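Chitinase (Thermococcus chitonophagus, PDB 5XSW) probably cleaves chitin as an endochitinase, and is represented here by its C-terminal part, a beta-sheet module followed by a mainly helical, sugar-binding domain. Local coordinates at residues P184-F188 with P284-I290; I402-F406 with F453-L457; F406-R410 with W424-M428. One frame throughout, in Å; residues are numbered along the deposited sequence.

How the interactions relate
From the N terminus, the chain first passes through the beta-sheet module, and all three contacts lie beyond it, in the helical part. Interaction 1 comes first: it closes a loop of 95 residues by joining the start of helix 186-199 to the start of helix 288-311. Interactions 2 and 3 come later, both starting from helix 399-412 and sharing F406. Interaction 2 ties that helix to helix 449-461 across 46 residues; interaction 3 pairs it with the next helix, 421-439, across only 13, so its loop falls within the longer one. Helix 399-412 links all three, since Y404 packs its ring against Y187 and I290, and V408 touches T287 and I290 of interaction 1.

Interaction 1 of 3, residues P184-F188 with P284-I290; sequences PNKYF and PNDTAWI
N185 stands over one face of the W289 indole, its ND2 3.4 Å from CD2 and its amide turned 88° to the ring. Its CG is tucked between the backbone N and the carbonyl carbon (chi1 60°), and from there OD1 turns back to cap helix 186-199. It takes a nearly straight bond from F188 N at 2.9 Å and a weak one from Y187 N, a double task that suits asparagine. The inner side is tight. The edge of W289 points at the face of F188, an offset edge-to-face pair with planes at 74°, while P184 CB meets W289 CH2 at 3.8 Å and Y187 CB meets I290 CG1 at the same distance. W289 O is buried without a hydrogen-bond partner; F188 CA lies 3.3 Å from W289 O, its C-H directed at that oxygen. The outer side is looser and faces solvent: there exposed P284 and N285 border the tyrosine ring, with N285 OD1 4.0 Å from Y187 CE2, and the phenol OH bonds to D401 and a bound glycerol, probably from the crystallisation liquor. With no conventional hydrogen bond between the segments, ring packing, one weak CA-H...O contact and an amide over an indole join the helix starts.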
loop_
_atom_site.group_PDB
_atom_site.type_symbol
_atom_site.label_atom_id
_atom_site.label_comp_id
_atom_site.label_asym_id
_atom_site.label_seq_id
_atom_site.Cartn_x
_atom_site.Cartn_y
_atom_site.Cartn_z
ATOM N N PRO A 184 14.504 15.353 -18.532
ATOM C CA PRO A 184 15.151 16.330 -17.622
ATOM C C PRO A 184 16.657 16.151 -17.421
ATOM O O PRO A 184 17.364 17.135 -17.295
ATOM C CB PRO A 184 14.419 16.086 -16.272
ATOM C CG PRO A 184 13.014 15.649 -16.720
ATOM C CD PRO A 184 13.290 14.751 -17.931
ATOM N N ASN A 185 17.146 14.913 -17.349
ATOM C CA ASN A 185 18.601 14.716 -17.258
ATOM C C ASN A 185 18.940 13.292 -17.619
ATOM O O ASN A 185 18.046 12.452 -17.795
ATOM C CB ASN A 185 19.137 15.037 -15.855
ATOM C CG ASN A 185 18.505 14.154 -14.766
ATOM O OD1 ASN A 185 18.755 12.964 -14.707
ATOM N ND2 ASN A 185 17.773 14.777 -13.816
ATOM N N LYS A 186 20.234 13.019 -17.729
ATOM C CA LYS A 186 20.678 11.758 -18.289
ATOM C C LYS A 186 20.567 10.670 -17.263
ATOM O O LYS A 186 20.592 9.490 -17.632
ATOM C CB LYS A 186 22.147 11.906 -18.769
ATOM C CG LYS A 186 23.094 12.178 -17.588
ATOM C CD LYS A 186 24.568 12.308 -18.087
ATOM C CE LYS A 186 24.853 13.568 -18.858
ATOM N NZ LYS A 186 26.356 13.772 -18.860
ATOM N N TYR A 187 20.529 11.014 -15.962
ATOM C CA TYR A 187 20.440 9.941 -14.964
ATOM C C TYR A 187 19.027 9.347 -15.010
ATOM O O TYR A 187 18.828 8.138 -14.920
ATOM C CB TYR A 187 20.799 10.443 -13.546
ATOM C CG TYR A 187 22.156 11.090 -13.590
ATOM C CD1 TYR A 187 23.279 10.336 -13.909
ATOM C CD2 TYR A 187 22.309 12.466 -13.394
ATOM C CE1 TYR A 187 24.543 10.945 -14.013
ATOM C CE2 TYR A 187 23.556 13.072 -13.510
ATOM C CZ TYR A 187 24.670 12.297 -13.799
ATOM O OH TYR A 187 25.906 12.898 -13.923
ATOM N N PHE A 188 18.061 10.231 -15.150
ATOM C CA PHE A 188 16.677 9.822 -15.406
ATOM C C PHE A 188 16.601 8.973 -16.687
ATOM O O PHE A 188 15.919 7.919 -16.726
ATOM C CB PHE A 188 15.772 11.068 -15.557
ATOM C CG PHE A 188 14.327 10.715 -15.942
ATOM C CD1 PHE A 188 13.511 10.020 -15.046
ATOM C CD2 PHE A 188 13.808 11.088 -17.161
ATOM C CE1 PHE A 188 12.136 9.693 -15.405
ATOM C CE2 PHE A 188 12.477 10.746 -17.533
ATOM C CZ PHE A 188 11.662 10.058 -16.618
ATOM N N PRO A 284 20.090 17.457 -10.599
ATOM C CA PRO A 284 20.099 16.198 -11.386
ATOM C C PRO A 284 20.735 15.053 -10.635
ATOM O O PRO A 284 20.553 13.888 -10.996
ATOM C CB PRO A 284 20.939 16.552 -12.645
ATOM C CG PRO A 284 21.725 17.791 -12.233
ATOM C CD PRO A 284 20.864 18.542 -11.244
ATOM N N ASN A 285 21.468 15.366 -9.576
ATOM C CA ASN A 285 22.086 14.299 -8.782
ATOM C C ASN A 285 21.175 13.671 -7.763
ATOM O O ASN A 285 21.576 12.739 -7.042
ATOM C CB ASN A 285 23.319 14.835 -8.033
ATOM C CG ASN A 285 24.380 15.391 -8.965
ATOM O OD1 ASN A 285 24.577 14.926 -10.101
ATOM N ND2 ASN A 285 25.071 16.406 -8.484
ATOM N N ASP A 286 19.931 14.148 -7.689
ATOM C CA ASP A 286 19.014 13.514 -6.738
ATOM C C ASP A 286 18.835 12.036 -7.188
ATOM O O ASP A 286 18.520 11.795 -8.354
ATOM C CB ASP A 286 17.677 14.278 -6.731
ATOM C CG ASP A 286 16.742 13.818 -5.655
ATOM O OD1 ASP A 286 16.577 12.596 -5.418
ATOM O OD2 ASP A 286 16.199 14.712 -4.978
ATOM N N THR A 287 19.049 11.075 -6.294
ATOM C CA THR A 287 19.064 9.673 -6.711
ATOM C C THR A 287 17.684 9.216 -7.155
ATOM O O THR A 287 17.558 8.205 -7.874
ATOM C CB THR A 287 19.572 8.722 -5.581
ATOM O OG1 THR A 287 18.740 8.830 -4.401
ATOM C CG2 THR A 287 21.111 9.037 -5.273
ATOM N N ALA A 288 16.635 9.938 -6.745
ATOM C CA ALA A 288 15.261 9.558 -7.173
ATOM C C ALA A 288 15.084 9.750 -8.700
ATOM O O ALA A 288 14.145 9.236 -9.282
ATOM C CB ALA A 288 14.206 10.393 -6.360
ATOM N N TRP A 289 15.964 10.502 -9.361
ATOM C CA TRP A 289 15.876 10.576 -10.828
ATOM C C TRP A 289 16.122 9.169 -11.433
ATOM O O TRP A 289 15.614 8.826 -12.480
ATOM C CB TRP A 289 16.896 11.553 -11.393
ATOM C CG TRP A 289 16.450 13.034 -11.218
ATOM C CD1 TRP A 289 17.096 14.014 -10.470
ATOM C CD2 TRP A 289 15.318 13.634 -11.791
ATOM N NE1 TRP A 289 16.376 15.195 -10.559
ATOM C CE2 TRP A 289 15.308 14.996 -11.400
ATOM C CE3 TRP A 289 14.286 13.160 -12.645
ATOM C CZ2 TRP A 289 14.311 15.885 -11.808
ATOM C CZ3 TRP A 289 13.295 14.067 -13.072
ATOM C CH2 TRP A 289 13.317 15.417 -12.650
ATOM N N ILE A 290 16.909 8.367 -10.753
ATOM C CA ILE A 290 17.180 7.021 -11.225
ATOM C C ILE A 290 16.161 6.032 -10.670
ATOM O O ILE A 290 15.610 5.208 -11.409
ATOM C CB ILE A 290 18.602 6.585 -10.800
ATOM C CG1 ILE A 290 19.645 7.416 -11.538
ATOM C CG2 ILE A 290 18.792 5.078 -11.000
ATOM C CD1 ILE A 290 21.151 7.245 -10.937
#

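Interaction 2 of 3, residues I402-F406 with F453-L457; sequences IEYFF and FLTIL
The helical segments bearing I402, F405 and F406 on one side and F453, I456 and L457 on the other run in broadly similar directions, crossing at -49° with their axes 12.8 Å apart. So wide a spacing suits long, bulky side chains, and three phenylalanines bridge most of it. F405 and F453 form a T-shaped pair: the edge of F453 is directed at the face of F405, the planes are 84° apart, and CZ of F453 lies 3.8 Å from CE2 of F405. Both rings leave their helices with CG anti to the backbone N, which carries them into the gap between the helices. I402 and F453 run alongside each other, pointing opposite ways, and I402 CD1 reaches the rim of that ring near its plane, 3.7 Å from F453 CE1. This is a piece of the hydrophobic core of a helical domain, buried throughout; M190 of helix 186-199 packs on both F405 and F453, and V431 of helix 421-439 touches I402 and F406. The other two residues from helix 449-461 are aliphatic. I456 puts the branch CG2 at the edge of F406, 4.0 Å from CE2, where a beta-branched residue offers a methyl close to its own backbone. L457 brings CD2 up against two rings, 4.0 Å from F405 CE2 and 4.2 Å from F406 CZ, while within helix 399-412 F405 lays CD2 over the centre of the F406 face.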
loop_
_atom_site.group_PDB
_atom_site.type_symbol
_atom_site.label_atom_id
_atom_site.label_comp_id
_atom_site.label_asym_id
_atom_site.label_seq_id
_atom_site.Cartn_x
_atom_site.Cartn_y
_atom_site.Cartn_z
ATOM N N ILE A 402 28.395 6.466 -15.530
ATOM C CA ILE A 402 28.083 5.037 -15.497
ATOM C C ILE A 402 28.333 4.478 -14.114
ATOM O O ILE A 402 27.526 3.731 -13.549
ATOM C CB ILE A 402 28.941 4.233 -16.538
ATOM C CG1 ILE A 402 28.722 4.768 -17.953
ATOM C CG2 ILE A 402 28.636 2.745 -16.480
ATOM C CD1 ILE A 402 27.364 4.634 -18.495
ATOM N N GLU A 403 29.464 4.874 -13.541
ATOM C CA GLU A 403 29.805 4.431 -12.214
ATOM C C GLU A 403 28.758 4.863 -11.189
ATOM O O GLU A 403 28.390 4.116 -10.272
ATOM C CB GLU A 403 31.198 5.003 -11.834
ATOM C CG GLU A 403 31.505 4.804 -10.366
ATOM C CD GLU A 403 31.792 3.350 -9.989
ATOM O OE1 GLU A 403 32.294 2.603 -10.859
ATOM O OE2 GLU A 403 31.520 2.948 -8.819
ATOM N N TYR A 404 28.364 6.118 -11.303
ATOM C CA TYR A 404 27.360 6.692 -10.406
ATOM C C TYR A 404 26.036 5.900 -10.534
ATOM O O TYR A 404 25.428 5.435 -9.552
ATOM C CB TYR A 404 27.161 8.173 -10.781
ATOM C CG TYR A 404 25.950 8.765 -10.085
ATOM C CD1 TYR A 404 25.857 8.791 -8.693
ATOM C CD2 TYR A 404 24.894 9.268 -10.827
ATOM C CE1 TYR A 404 24.713 9.322 -8.067
ATOM C CE2 TYR A 404 23.783 9.801 -10.219
ATOM C CZ TYR A 404 23.695 9.825 -8.852
ATOM O OH TYR A 404 22.531 10.358 -8.312
ATOM N N PHE A 405 25.611 5.729 -11.775
ATOM C CA PHE A 405 24.393 4.961 -12.054
ATOM C C PHE A 405 24.410 3.603 -11.363
ATOM O O PHE A 405 23.478 3.268 -10.611
ATOM C CB PHE A 405 24.198 4.806 -13.557
ATOM C CG PHE A 405 22.962 4.006 -13.894
ATOM C CD1 PHE A 405 21.699 4.602 -13.816
ATOM C CD2 PHE A 405 23.055 2.654 -14.224
ATOM C CE1 PHE A 405 20.542 3.856 -14.076
ATOM C CE2 PHE A 405 21.891 1.908 -14.492
ATOM C CZ PHE A 405 20.649 2.526 -14.432
ATOM N N PHE A 406 25.492 2.825 -11.497
ATOM C CA PHE A 406 25.468 1.510 -10.878
ATOM C C PHE A 406 25.639 1.511 -9.350
ATOM O O PHE A 406 25.111 0.636 -8.705
ATOM C CB PHE A 406 26.522 0.572 -11.508
ATOM C CG PHE A 406 26.123 0.083 -12.857
ATOM C CD1 PHE A 406 25.207 -0.948 -12.981
ATOM C CD2 PHE A 406 26.605 0.688 -14.009
ATOM C CE1 PHE A 406 24.785 -1.408 -14.241
ATOM C CE2 PHE A 406 26.177 0.229 -15.283
ATOM C CZ PHE A 406 25.254 -0.808 -15.387
ATOM N N PHE A 453 24.054 2.574 -24.523
ATOM C CA PHE A 453 23.751 2.235 -23.129
ATOM C C PHE A 453 23.017 0.879 -22.947
ATOM O O PHE A 453 23.220 0.195 -21.938
ATOM C CB PHE A 453 22.952 3.398 -22.423
ATOM C CG PHE A 453 22.887 3.219 -20.916
ATOM C CD1 PHE A 453 24.037 3.236 -20.164
ATOM C CD2 PHE A 453 21.661 3.014 -20.263
ATOM C CE1 PHE A 453 24.012 3.023 -18.762
ATOM C CE2 PHE A 453 21.597 2.819 -18.885
ATOM C CZ PHE A 453 22.766 2.819 -18.121
ATOM N N LEU A 454 22.183 0.447 -23.908
ATOM C CA LEU A 454 21.592 -0.881 -23.746
ATOM C C LEU A 454 22.654 -1.985 -23.715
ATOM O O LEU A 454 22.524 -2.972 -22.977
ATOM C CB LEU A 454 20.605 -1.214 -24.871
ATOM C CG LEU A 454 19.244 -0.505 -24.792
ATOM C CD1 LEU A 454 18.313 -0.954 -25.973
ATOM C CD2 LEU A 454 18.597 -0.841 -23.402
ATOM N N THR A 455 23.718 -1.791 -24.490
ATOM C CA THR A 455 24.798 -2.824 -24.504
ATOM C C THR A 455 25.525 -2.838 -23.144
ATOM O O THR A 455 25.799 -3.893 -22.568
ATOM C CB THR A 455 25.745 -2.563 -25.705
ATOM O OG1 THR A 455 25.016 -2.778 -26.925
ATOM C CG2 THR A 455 26.934 -3.581 -25.671
ATOM N N ILE A 456 25.738 -1.644 -22.566
ATOM C CA ILE A 456 26.308 -1.544 -21.224
ATOM C C ILE A 456 25.429 -2.259 -20.202
ATOM O O ILE A 456 25.897 -3.043 -19.343
ATOM C CB ILE A 456 26.479 -0.066 -20.782
ATOM C CG1 ILE A 456 27.523 0.682 -21.638
ATOM C CG2 ILE A 456 26.750 -0.026 -19.243
ATOM C CD1 ILE A 456 29.026 0.203 -21.390
ATOM N N LEU A 457 24.128 -1.985 -20.263
ATOM C CA LEU A 457 23.193 -2.711 -19.366
ATOM C C LEU A 457 23.261 -4.258 -19.513
ATOM O O LEU A 457 23.249 -5.003 -18.508
ATOM C CB LEU A 457 21.753 -2.245 -19.619
ATOM C CG LEU A 457 21.424 -0.804 -19.103
ATOM C CD1 LEU A 457 19.959 -0.392 -19.421
ATOM C CD2 LEU A 457 21.715 -0.686 -17.583
#

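Interaction 3 of 3, residues F406-R410 with W424-M428; sequences FTVVR and WNAMM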
loop_
_atom_site.group_PDB
_atom_site.type_symbol
_atom_site.label_atom_id
_atom_site.label_comp_id
_atom_site.label_asym_id
_atom_site.label_seq_id
_atom_site.Cartn_x
_atom_site.Cartn_y
_atom_site.Cartn_z
ATOM N N PHE A 406 25.492 2.825 -11.497
ATOM C CA PHE A 406 25.468 1.510 -10.878
ATOM C C PHE A 406 25.639 1.511 -9.350
ATOM O O PHE A 406 25.111 0.636 -8.705
ATOM C CB PHE A 406 26.522 0.572 -11.508
ATOM C CG PHE A 406 26.123 0.083 -12.857
ATOM C CD1 PHE A 406 25.207 -0.948 -12.981
ATOM C CD2 PHE A 406 26.605 0.688 -14.009
ATOM C CE1 PHE A 406 24.785 -1.408 -14.241
ATOM C CE2 PHE A 406 26.177 0.229 -15.283
ATOM C CZ PHE A 406 25.254 -0.808 -15.387
ATOM N N THR A 407 26.368 2.485 -8.792
ATOM C CA THR A 407 26.370 2.709 -7.336
ATOM C C THR A 407 24.953 2.918 -6.787
ATOM O O THR A 407 24.585 2.335 -5.785
ATOM C CB THR A 407 27.234 3.960 -6.981
ATOM O OG1 THR A 407 28.543 3.780 -7.531
ATOM C CG2 THR A 407 27.362 4.158 -5.499
ATOM N N VAL A 408 24.183 3.780 -7.428
ATOM C CA VAL A 408 22.796 3.995 -6.975
ATOM C C VAL A 408 21.995 2.700 -7.119
ATOM O O VAL A 408 21.247 2.258 -6.195
ATOM C CB VAL A 408 22.138 5.136 -7.774
ATOM C CG1 VAL A 408 20.626 5.252 -7.339
ATOM C CG2 VAL A 408 22.925 6.495 -7.497
ATOM N N VAL A 409 22.154 2.019 -8.256
ATOM C CA VAL A 409 21.409 0.760 -8.395
ATOM C C VAL A 409 21.766 -0.195 -7.246
ATOM O O VAL A 409 20.915 -0.841 -6.631
ATOM C CB VAL A 409 21.675 0.096 -9.764
ATOM C CG1 VAL A 409 21.044 -1.306 -9.786
ATOM C CG2 VAL A 409 21.023 0.968 -10.871
ATOM N N ARG A 410 23.049 -0.280 -6.939
ATOM C CA ARG A 410 23.458 -1.186 -5.848
ATOM C C ARG A 410 22.923 -0.757 -4.482
ATOM O O ARG A 410 22.590 -1.610 -3.637
ATOM C CB ARG A 410 24.987 -1.250 -5.763
ATOM C CG ARG A 410 25.486 -2.387 -4.871
ATOM C CD ARG A 410 26.977 -2.569 -5.039
ATOM N NE ARG A 410 27.482 -3.700 -4.256
ATOM C CZ ARG A 410 28.771 -3.881 -3.960
ATOM N NH1 ARG A 410 29.685 -3.008 -4.391
ATOM N NH2 ARG A 410 29.143 -4.933 -3.233
ATOM N N TRP A 424 29.724 -8.383 -7.878
ATOM C CA TRP A 424 29.484 -6.981 -8.256
ATOM C C TRP A 424 30.765 -6.357 -8.819
ATOM O O TRP A 424 30.748 -5.642 -9.832
ATOM C CB TRP A 424 28.955 -6.158 -7.067
ATOM C CG TRP A 424 28.461 -4.841 -7.543
ATOM C CD1 TRP A 424 29.188 -3.686 -7.680
ATOM C CD2 TRP A 424 27.142 -4.544 -8.032
ATOM N NE1 TRP A 424 28.385 -2.684 -8.185
ATOM C CE2 TRP A 424 27.130 -3.187 -8.413
ATOM C CE3 TRP A 424 25.955 -5.279 -8.136
ATOM C CZ2 TRP A 424 25.984 -2.559 -8.920
ATOM C CZ3 TRP A 424 24.815 -4.646 -8.634
ATOM C CH2 TRP A 424 24.847 -3.304 -9.027
ATOM N N ASN A 425 31.896 -6.629 -8.164
ATOM C CA ASN A 425 33.185 -6.115 -8.646
ATOM C C ASN A 425 33.539 -6.672 -9.990
ATOM O O ASN A 425 33.990 -5.937 -10.866
ATOM C CB ASN A 425 34.308 -6.448 -7.646
ATOM C CG ASN A 425 34.156 -5.693 -6.360
ATOM O OD1 ASN A 425 33.554 -4.618 -6.332
ATOM N ND2 ASN A 425 34.682 -6.248 -5.279
ATOM N N ALA A 426 33.324 -7.978 -10.180
ATOM C CA ALA A 426 33.570 -8.563 -11.509
ATOM C C ALA A 426 32.672 -7.932 -12.571
ATOM O O ALA A 426 33.094 -7.657 -13.717
ATOM C CB ALA A 426 33.364 -10.081 -11.478
ATOM N N MET A 427 31.412 -7.711 -12.198
ATOM C CA MET A 427 30.472 -7.049 -13.113
ATOM C C MET A 427 30.991 -5.657 -13.513
ATOM O O MET A 427 31.035 -5.289 -14.702
ATOM C CB MET A 427 29.068 -6.989 -12.447
ATOM C CG MET A 427 27.967 -6.420 -13.374
ATOM S SD MET A 427 26.609 -5.845 -12.315
ATOM C CE MET A 427 27.277 -4.278 -11.858
ATOM N N MET A 428 31.407 -4.871 -12.529
ATOM C CA MET A 428 31.850 -3.521 -12.813
ATOM C C MET A 428 33.161 -3.485 -13.642
ATOM O O MET A 428 33.308 -2.624 -14.498
ATOM C CB MET A 428 31.999 -2.748 -11.482
ATOM C CG MET A 428 30.624 -2.353 -10.849
ATOM S SD MET A 428 29.463 -1.547 -12.023
ATOM C CE MET A 428 30.339 -0.079 -12.511
#
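The indole of W424 has R410 on one face and M427 CE over the centre of the other, while F406 O and V409 CG1 come to its edge. On the arginine side CD sits squarely above the five-membered ring, 3.4 Å from its centroid, in a CH-pi contact. Beyond it the guanidinium lies nearly flat on the ring, planes at 19°, with NH1 3.4 Å from CD1 in an off-centre cation-pi stack. R410 spans the indole because its chain is extended, with CG anti to the backbone N (chi1 -167°); arginine suits this exposed position, its methylenes and its flat charged group both lying on the indole, with NH2 also in a weak, long ion pair with D421. Helices 399-412 and 421-439 form an antiparallel helical hairpin here, with segment axes 12.6 Å apart and directions 157° apart. Were W424 replaced by an alanine, the R410 guanidinium would probably lose its flat support, and a gap would be left beside M427 CE. Farther along the hairpin, the bent chain of M428 brings SD to 3.7 Å from F406 CB and obliquely beside its ring, a Met-aromatic contact, while M427 CE reaches F406 CD1 at 4.1 Å.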